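Local coordinates for IMC sub-compartment protein ISP3 (Toxoplasma gondii, PDB 4CHJ) that probably contributes to replication of the parasite as a pleckstrin-homology-fold member of the inner membrane complex sub-compartment proteins, at residues A[36-41]-A[138-143]. Residues are numbered along the deposited sequence; the frame is centred on the assembly and turned at random.
Sequences DNWMNR and VSFLDD
Trp-38 and Phe-140 bring together the two helices of this pleckstrin homology fold: helix 32-44, which precedes the first strand of the seven-stranded antiparallel sheet, and helix 131-149, which follows the last one and corresponds to the C-terminal helix characteristic of PH domains. The contact is buried and wholly apolar, with no hydrogen bond crossing it. The closest CA atoms, those of Met-39 and Phe-140, are 8.3 Å apart, and only side chains meet.

The aromatic pair does most of this. In both residues the CB points toward the other helix, and CG, anti to the backbone N (chi1 -172° for Trp-38, 163° for Phe-140), is set beside the carbonyl carbon; the two side chains cross at about a right angle. The six-membered ring of Trp-38 and the phenyl ring form an oblique aromatic pair, inclined at 46° with centroids 5.8 Å apart. The outer corner of the indole lies against the root of the phenylalanine, with Trp-38 CZ3 3.6 Å from Phe-140 CB. Ile-64 of strand 57-65 touches both residues, tying the helix pair to the sheet, while Tyr-42 meets the indole within helix 32-44.

Met-39 adds a looser Met-aromatic contact. Its sulfur approaches the phenyl ring obliquely, SD lying 4.4 Å from Phe-140 CD1.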
loop_
_atom_site.group_PDB
_atom_site.type_symbol
_atom_site.label_atom_id
_atom_site.label_comp_id
_atom_site.label_asym_id
_atom_site.label_seq_id
_atom_site.Cartn_x
_atom_site.Cartn_y
_atom_site.Cartn_z
ATOM N N ASP A 36 9.854 -9.736 5.984
ATOM C CA ASP A 36 10.558 -10.605 5.030
ATOM C C ASP A 36 9.604 -11.612 4.402
ATOM O O ASP A 36 9.686 -11.903 3.194
ATOM C CB ASP A 36 11.690 -11.366 5.736
ATOM C CG ASP A 36 12.885 -10.498 6.040
ATOM O OD1 ASP A 36 12.984 -9.380 5.492
ATOM O OD2 ASP A 36 13.738 -10.950 6.833
ATOM N N ASN A 37 8.732 -12.182 5.238
ATOM C CA ASN A 37 7.631 -13.025 4.749
ATOM C C ASN A 37 6.657 -12.256 3.807
ATOM O O ASN A 37 6.431 -12.653 2.666
ATOM C CB ASN A 37 6.848 -13.601 5.925
ATOM C CG ASN A 37 5.703 -14.497 5.473
ATOM O OD1 ASN A 37 5.920 -15.499 4.787
ATOM N ND2 ASN A 37 4.472 -14.123 5.830
ATOM N N TRP A 38 6.088 -11.164 4.308
ATOM C CA TRP A 38 5.320 -10.275 3.473
ATOM C C TRP A 38 6.038 -10.078 2.120
ATOM O O TRP A 38 5.485 -10.395 1.049
ATOM C CB TRP A 38 5.086 -8.940 4.192
ATOM C CG TRP A 38 4.150 -8.064 3.454
ATOM C CD1 TRP A 38 2.788 -8.113 3.478
ATOM C CD2 TRP A 38 4.500 -7.079 2.509
ATOM N NE1 TRP A 38 2.268 -7.202 2.613
ATOM C CE2 TRP A 38 3.302 -6.552 1.994
ATOM C CE3 TRP A 38 5.716 -6.568 2.052
ATOM C CZ2 TRP A 38 3.285 -5.527 1.055
ATOM C CZ3 TRP A 38 5.699 -5.566 1.116
ATOM C CH2 TRP A 38 4.487 -5.053 0.622
ATOM N N MET A 39 7.292 -9.657 2.162
ATOM C CA MET A 39 8.002 -9.299 0.942
ATOM C C MET A 39 8.114 -10.466 -0.034
ATOM O O MET A 39 8.003 -10.281 -1.239
ATOM C CB MET A 39 9.391 -8.767 1.275
ATOM C CG MET A 39 10.112 -8.157 0.088
ATOM S SD MET A 39 9.396 -6.586 -0.420
ATOM C CE MET A 39 10.150 -6.396 -2.029
ATOM N N ASN A 40 8.345 -11.661 0.488
ATOM C CA ASN A 40 8.477 -12.857 -0.348
ATOM C C ASN A 40 7.197 -13.223 -1.040
ATOM O O ASN A 40 7.192 -13.486 -2.237
ATOM C CB ASN A 40 8.938 -14.053 0.489
ATOM C CG ASN A 40 10.446 -14.102 0.634
ATOM O OD1 ASN A 40 11.188 -13.895 -0.344
ATOM N ND2 ASN A 40 10.917 -14.336 1.860
ATOM N N ARG A 41 6.115 -13.273 -0.268
ATOM C CA ARG A 41 4.771 -13.477 -0.821
ATOM C C ARG A 41 4.379 -12.559 -1.971
ATOM O O ARG A 41 3.888 -13.025 -3.014
ATOM C CB ARG A 41 3.743 -13.354 0.277
ATOM C CG ARG A 41 3.700 -14.595 1.115
ATOM C CD ARG A 41 2.469 -14.643 1.964
ATOM N NE ARG A 41 2.609 -13.780 3.127
ATOM C CZ ARG A 41 1.773 -12.798 3.439
ATOM N NH1 ARG A 41 0.723 -12.527 2.666
ATOM N NH2 ARG A 41 1.971 -12.108 4.551
ATOM N N VAL A 138 2.983 -0.604 4.407
ATOM C CA VAL A 138 3.344 0.739 4.851
ATOM C C VAL A 138 4.892 0.938 4.893
ATOM O O VAL A 138 5.426 1.952 4.397
ATOM C CB VAL A 138 2.685 1.088 6.221
ATOM C CG1 VAL A 138 3.221 2.408 6.764
ATOM C CG2 VAL A 138 1.173 1.201 6.087
ATOM N N SER A 139 5.606 -0.043 5.426
ATOM C CA SER A 139 7.064 0.053 5.546
ATOM C C SER A 139 7.717 -0.054 4.193
ATOM O O SER A 139 8.680 0.644 3.913
ATOM C CB SER A 139 7.594 -1.029 6.469
ATOM O OG SER A 139 7.301 -0.687 7.807
ATOM N N PHE A 140 7.176 -0.912 3.339
ATOM C CA PHE A 140 7.700 -1.041 1.993
ATOM C C PHE A 140 7.534 0.276 1.243
ATOM O O PHE A 140 8.449 0.736 0.569
ATOM C CB PHE A 140 6.975 -2.170 1.261
ATOM C CG PHE A 140 7.149 -2.140 -0.226
ATOM C CD1 PHE A 140 8.395 -2.303 -0.792
ATOM C CD2 PHE A 140 6.063 -1.940 -1.055
ATOM C CE1 PHE A 140 8.559 -2.272 -2.160
ATOM C CE2 PHE A 140 6.217 -1.908 -2.426
ATOM C CZ PHE A 140 7.468 -2.074 -2.979
ATOM N N LEU A 141 6.366 0.889 1.390
ATOM C CA LEU A 141 6.077 2.161 0.744
ATOM C C LEU A 141 7.001 3.244 1.268
ATOM O O LEU A 141 7.460 4.096 0.518
ATOM C CB LEU A 141 4.618 2.561 0.958
ATOM C CG LEU A 141 3.577 1.793 0.149
ATOM C CD1 LEU A 141 2.210 2.437 0.286
ATOM C CD2 LEU A 141 3.989 1.709 -1.310
ATOM N N ASP A 142 7.265 3.208 2.565
ATOM C CA ASP A 142 8.105 4.208 3.194
ATOM C C ASP A 142 9.509 4.178 2.613
ATOM O O ASP A 142 10.100 5.221 2.362
ATOM C CB ASP A 142 8.174 3.960 4.696
ATOM C CG ASP A 142 7.769 5.168 5.501
ATOM O OD1 ASP A 142 8.458 6.203 5.404
ATOM O OD2 ASP A 142 6.762 5.082 6.233
ATOM N N ASP A 143 10.037 2.981 2.393
ATOM C CA ASP A 143 11.367 2.841 1.822
ATOM C C ASP A 143 11.436 3.405 0.412
ATOM O O ASP A 143 12.398 4.073 0.051
ATOM C CB ASP A 143 11.791 1.374 1.811
ATOM C CG ASP A 143 11.950 0.808 3.198
ATOM O OD1 ASP A 143 12.223 1.587 4.130
ATOM O OD2 ASP A 143 11.801 -0.418 3.360
#